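Local coordinates for putative phosphatase (Clostridium difficile, PDB 3SD7), which is a putative phosphatase of the haloacid dehalogenase-like family, probably hydrolysing phosphate esters, at residues 200-212 with 223-235. Numbering follows the deposited sequence.
Sequences AKKIGIDSIGVLY and SEPTYIVENVESI
Strands 206-210 and 227-229 run parallel, 25° apart, with I208 beside Y227, G209 beside I228 and V210 beside V229. Joined through helix 217-223, they form a beta-alpha-beta crossover at one margin of the Rossmann-like sheet expected of a haloacid dehalogenase-like hydrolase, 227-229 being its outermost strand. G209 spends both backbone polar atoms on strand 227-229, its N donating to Y227 O (2.8 Å) and its O accepting from V229 N; lacking a side chain, it leaves space for the ring of P225, whose CG would crowd a beta carbon. Ahead of the strand pairing, T226 stands in for a backbone acceptor: its OG1, held beside its own backbone N (chi1 -43°), receives S207 N at 2.9 Å in a fairly straight bond of 162°. S207 OG in turn accepts T226 N in a longer bond of 3.3 Å. Farther back, the extended chain of K201 carries NZ to E224 O (2.7 Å), arriving above the carbonyl plane at the turn after helix 217-223.

Branched aliphatic residues suit the buried face, where V229 CG2 touches both I208 CG2 and V210 CG1, and helix 235-239 packs on I208 and V229. I228 points to the other face, where its CG2 meets CD1 of L211, just past the strand end, at 3.8 Å. Beyond the strands, Y212 swings its ring toward 230-235, with CG between the backbone N and the carbonyl carbon (chi1 60°). Its hydroxyl hydrogen-bonds to O of T39, a residue of what is probably the family's DxDx(T/V) motif. Two valine methyls hold the ring, each offset toward its rim: V210 CG2 over one face, and V232 CG2 over the opposite face in a CH-pi contact, 3.8 Å from the centroid of the Y212 ring.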
loop_
_atom_site.group_PDB
_atom_site.type_symbol
_atom_site.label_atom_id
_atom_site.label_comp_id
_atom_site.label_asym_id
_atom_site.label_seq_id
_atom_site.Cartn_x
_atom_site.Cartn_y
_atom_site.Cartn_z
ATOM N N ALA A 200 -10.253 -6.186 -6.378
ATOM C CA ALA A 200 -10.477 -6.042 -7.818
ATOM C C ALA A 200 -11.560 -6.997 -8.321
ATOM O O ALA A 200 -12.453 -6.619 -9.103
ATOM C CB ALA A 200 -9.201 -6.300 -8.557
ATOM N N LYS A 201 -11.486 -8.243 -7.869
ATOM C CA LYS A 201 -12.459 -9.237 -8.290
ATOM C C LYS A 201 -13.874 -8.931 -7.795
ATOM O O LYS A 201 -14.852 -9.151 -8.527
ATOM C CB LYS A 201 -11.990 -10.650 -7.917
ATOM C CG LYS A 201 -10.812 -11.067 -8.753
ATOM C CD LYS A 201 -10.389 -12.498 -8.519
ATOM C CE LYS A 201 -9.272 -12.842 -9.476
ATOM N NZ LYS A 201 -9.148 -14.286 -9.705
ATOM N N LYS A 202 -13.990 -8.379 -6.593
ATOM C CA LYS A 202 -15.303 -8.013 -6.068
ATOM C C LYS A 202 -15.959 -6.896 -6.894
ATOM O O LYS A 202 -17.180 -6.850 -7.043
ATOM C CB LYS A 202 -15.229 -7.602 -4.594
ATOM C CG LYS A 202 -15.055 -8.745 -3.627
ATOM C CD LYS A 202 -14.898 -8.235 -2.203
ATOM C CE LYS A 202 -14.693 -9.374 -1.213
ATOM N NZ LYS A 202 -14.256 -8.851 0.122
ATOM N N ILE A 203 -15.132 -6.020 -7.446
ATOM C CA ILE A 203 -15.576 -4.893 -8.233
ATOM C C ILE A 203 -15.754 -5.267 -9.705
ATOM O O ILE A 203 -16.500 -4.604 -10.427
ATOM C CB ILE A 203 -14.574 -3.720 -8.079
ATOM C CG1 ILE A 203 -14.500 -3.301 -6.607
ATOM C CG2 ILE A 203 -14.969 -2.536 -8.965
ATOM C CD1 ILE A 203 -15.840 -2.876 -6.011
ATOM N N GLY A 204 -15.096 -6.334 -10.145
ATOM C CA GLY A 204 -15.206 -6.792 -11.522
ATOM C C GLY A 204 -14.212 -6.142 -12.464
ATOM O O GLY A 204 -14.529 -5.870 -13.622
ATOM N N ILE A 205 -13.018 -5.863 -11.967
ATOM C CA ILE A 205 -11.957 -5.307 -12.782
ATOM C C ILE A 205 -10.737 -6.235 -12.785
ATOM O O ILE A 205 -10.560 -7.083 -11.878
ATOM C CB ILE A 205 -11.550 -3.872 -12.323
ATOM C CG1 ILE A 205 -11.041 -3.857 -10.889
ATOM C CG2 ILE A 205 -12.770 -2.909 -12.427
ATOM C CD1 ILE A 205 -10.546 -2.488 -10.444
ATOM N N ASP A 206 -9.909 -6.069 -13.813
ATOM C CA ASP A 206 -8.675 -6.805 -13.965
ATOM C C ASP A 206 -7.654 -6.381 -12.899
ATOM O O ASP A 206 -7.835 -5.365 -12.194
ATOM C CB ASP A 206 -8.096 -6.609 -15.379
ATOM C CG ASP A 206 -8.870 -7.388 -16.455
ATOM O OD1 ASP A 206 -9.772 -8.178 -16.108
ATOM O OD2 ASP A 206 -8.561 -7.219 -17.663
ATOM N N SER A 207 -6.596 -7.180 -12.776
ATOM C CA SER A 207 -5.564 -6.953 -11.801
ATOM C C SER A 207 -4.177 -7.394 -12.214
ATOM O O SER A 207 -3.991 -8.362 -12.958
ATOM C CB SER A 207 -5.912 -7.675 -10.482
ATOM O OG SER A 207 -6.150 -9.059 -10.705
ATOM N N ILE A 208 -3.198 -6.673 -11.677
ATOM C CA ILE A 208 -1.796 -7.020 -11.785
ATOM C C ILE A 208 -1.319 -7.268 -10.344
ATOM O O ILE A 208 -1.411 -6.378 -9.474
ATOM C CB ILE A 208 -0.917 -5.898 -12.346
ATOM C CG1 ILE A 208 -1.340 -5.552 -13.778
ATOM C CG2 ILE A 208 0.576 -6.364 -12.320
ATOM C CD1 ILE A 208 -0.541 -4.402 -14.406
ATOM N N GLY A 209 -0.864 -8.484 -10.081
ATOM C CA GLY A 209 -0.262 -8.817 -8.803
ATOM C C GLY A 209 1.248 -8.677 -8.959
ATOM O O GLY A 209 1.866 -9.329 -9.839
ATOM N N VAL A 210 1.867 -7.831 -8.145
ATOM C CA VAL A 210 3.304 -7.645 -8.226
ATOM C C VAL A 210 3.998 -8.506 -7.167
ATOM O O VAL A 210 3.445 -8.754 -6.099
ATOM C CB VAL A 210 3.743 -6.166 -8.099
ATOM C CG1 VAL A 210 2.878 -5.277 -9.029
ATOM C CG2 VAL A 210 3.667 -5.645 -6.631
ATOM N N LEU A 211 5.224 -8.927 -7.467
ATOM C CA LEU A 211 6.005 -9.790 -6.590
ATOM C C LEU A 211 7.147 -9.069 -5.875
ATOM O O LEU A 211 7.824 -9.683 -5.052
ATOM C CB LEU A 211 6.597 -10.986 -7.378
ATOM C CG LEU A 211 5.604 -11.856 -8.155
ATOM C CD1 LEU A 211 6.365 -12.943 -8.929
ATOM C CD2 LEU A 211 4.558 -12.478 -7.193
ATOM N N TYR A 212 7.351 -7.772 -6.162
ATOM C CA TYR A 212 8.440 -7.012 -5.544
ATOM C C TYR A 212 8.094 -6.365 -4.211
ATOM O O TYR A 212 8.952 -5.720 -3.586
ATOM C CB TYR A 212 8.976 -5.941 -6.519
ATOM C CG TYR A 212 7.959 -4.941 -6.965
ATOM C CD1 TYR A 212 7.588 -3.872 -6.126
ATOM C CD2 TYR A 212 7.345 -5.028 -8.216
ATOM C CE1 TYR A 212 6.664 -2.956 -6.522
ATOM C CE2 TYR A 212 6.422 -4.102 -8.620
ATOM C CZ TYR A 212 6.089 -3.050 -7.781
ATOM O OH TYR A 212 5.156 -2.131 -8.189
ATOM N N SER A 223 -4.281 -16.133 -5.517
ATOM C CA SER A 223 -5.357 -15.138 -5.664
ATOM C C SER A 223 -5.810 -15.018 -7.127
ATOM O O SER A 223 -6.841 -14.409 -7.416
ATOM C CB SER A 223 -4.911 -13.761 -5.143
ATOM O OG SER A 223 -3.934 -13.163 -5.987
ATOM N N GLU A 224 -5.018 -15.578 -8.042
ATOM C CA GLU A 224 -5.347 -15.611 -9.479
ATOM C C GLU A 224 -5.626 -14.239 -10.142
ATOM O O GLU A 224 -6.686 -14.041 -10.748
ATOM C CB GLU A 224 -6.515 -16.576 -9.735
ATOM C CG GLU A 224 -6.174 -18.019 -9.390
ATOM C CD GLU A 224 -7.343 -18.989 -9.500
ATOM O OE1 GLU A 224 -8.478 -18.583 -9.866
ATOM O OE2 GLU A 224 -7.112 -20.185 -9.213
ATOM N N PRO A 225 -4.657 -13.319 -10.063
ATOM C CA PRO A 225 -4.838 -12.035 -10.741
ATOM C C PRO A 225 -4.800 -12.211 -12.256
ATOM O O PRO A 225 -4.458 -13.289 -12.755
ATOM C CB PRO A 225 -3.621 -11.220 -10.300
ATOM C CG PRO A 225 -2.583 -12.235 -10.000
ATOM C CD PRO A 225 -3.318 -13.433 -9.457
ATOM N N THR A 226 -5.132 -11.151 -12.981
ATOM C CA THR A 226 -5.130 -11.208 -14.440
ATOM C C THR A 226 -3.704 -11.394 -14.919
ATOM O O THR A 226 -3.464 -12.145 -15.871
ATOM C CB THR A 226 -5.737 -9.964 -15.054
ATOM O OG1 THR A 226 -6.918 -9.611 -14.328
ATOM C CG2 THR A 226 -6.064 -10.186 -16.548
ATOM N N TYR A 227 -2.768 -10.728 -14.250
ATOM C CA TYR A 227 -1.353 -10.787 -14.587
ATOM C C TYR A 227 -0.497 -10.783 -13.334
ATOM O O TYR A 227 -0.898 -10.232 -12.294
ATOM C CB TYR A 227 -0.952 -9.544 -15.394
ATOM C CG TYR A 227 -1.891 -9.173 -16.525
ATOM C CD1 TYR A 227 -1.763 -9.734 -17.789
ATOM C CD2 TYR A 227 -2.898 -8.232 -16.324
ATOM C CE1 TYR A 227 -2.627 -9.371 -18.820
ATOM C CE2 TYR A 227 -3.759 -7.865 -17.348
ATOM C CZ TYR A 227 -3.627 -8.435 -18.580
ATOM O OH TYR A 227 -4.509 -8.057 -19.588
ATOM N N ILE A 228 0.695 -11.371 -13.449
ATOM C CA ILE A 228 1.693 -11.347 -12.393
ATOM C C ILE A 228 2.983 -10.717 -12.943
ATOM O O ILE A 228 3.426 -11.092 -14.053
ATOM C CB ILE A 228 1.967 -12.769 -11.878
ATOM C CG1 ILE A 228 0.695 -13.332 -11.221
ATOM C CG2 ILE A 228 3.122 -12.801 -10.872
ATOM C CD1 ILE A 228 0.813 -14.784 -10.800
ATOM N N VAL A 229 3.582 -9.779 -12.200
ATOM C CA VAL A 229 4.877 -9.189 -12.591
ATOM C C VAL A 229 5.928 -9.274 -11.474
ATOM O O VAL A 229 5.596 -9.147 -10.284
ATOM C CB VAL A 229 4.738 -7.724 -13.075
ATOM C CG1 VAL A 229 3.780 -7.681 -14.240
ATOM C CG2 VAL A 229 4.268 -6.827 -11.943
ATOM N N GLU A 230 7.186 -9.521 -11.855
ATOM C CA GLU A 230 8.282 -9.599 -10.903
ATOM C C GLU A 230 8.833 -8.236 -10.507
ATOM O O GLU A 230 9.228 -8.036 -9.360
ATOM C CB GLU A 230 9.442 -10.468 -11.450
ATOM C CG GLU A 230 9.324 -11.967 -11.191
ATOM C CD GLU A 230 9.722 -12.380 -9.765
ATOM O OE1 GLU A 230 9.602 -11.562 -8.819
ATOM O OE2 GLU A 230 10.154 -13.545 -9.586
ATOM N N ASN A 231 8.817 -7.283 -11.436
ATOM C CA ASN A 231 9.429 -6.003 -11.198
ATOM C C ASN A 231 8.616 -4.859 -11.769
ATOM O O ASN A 231 7.657 -5.066 -12.509
ATOM C CB ASN A 231 10.841 -6.016 -11.782
ATOM C CG ASN A 231 10.867 -6.515 -13.197
ATOM O OD1 ASN A 231 10.185 -5.973 -14.063
ATOM N ND2 ASN A 231 11.678 -7.556 -13.455
ATOM N N VAL A 232 8.990 -3.658 -11.360
ATOM C CA VAL A 232 8.305 -2.441 -11.758
ATOM C C VAL A 232 8.300 -2.247 -13.263
ATOM O O VAL A 232 7.256 -1.944 -13.855
ATOM C CB VAL A 232 8.920 -1.229 -11.025
ATOM C CG1 VAL A 232 8.442 0.090 -11.622
ATOM C CG2 VAL A 232 8.622 -1.316 -9.515
ATOM N N GLU A 233 9.457 -2.424 -13.894
ATOM C CA GLU A 233 9.557 -2.220 -15.340
ATOM C C GLU A 233 8.574 -3.067 -16.153
ATOM O O GLU A 233 8.096 -2.627 -17.202
ATOM C CB GLU A 233 10.996 -2.452 -15.839
ATOM C CG GLU A 233 12.001 -1.302 -15.528
ATOM C CD GLU A 233 11.675 0.038 -16.222
ATOM O OE1 GLU A 233 12.434 1.015 -16.020
ATOM O OE2 GLU A 233 10.676 0.130 -16.962
ATOM N N SER A 234 8.284 -4.273 -15.683
ATOM C CA SER A 234 7.338 -5.150 -16.379
ATOM C C SER A 234 5.891 -4.620 -16.414
ATOM O O SER A 234 5.095 -5.086 -17.223
ATOM C CB SER A 234 7.364 -6.553 -15.782
ATOM O OG SER A 234 8.580 -7.181 -16.093
ATOM N N ILE A 235 5.544 -3.685 -15.521
ATOM C CA ILE A 235 4.210 -3.068 -15.541
ATOM C C ILE A 235 3.937 -2.411 -16.923
ATOM O O ILE A 235 2.827 -2.524 -17.453
ATOM C CB ILE A 235 4.048 -2.059 -14.386
ATOM C CG1 ILE A 235 4.025 -2.819 -13.053
ATOM C CG2 ILE A 235 2.761 -1.228 -14.542
ATOM C CD1 ILE A 235 4.103 -1.963 -11.809
#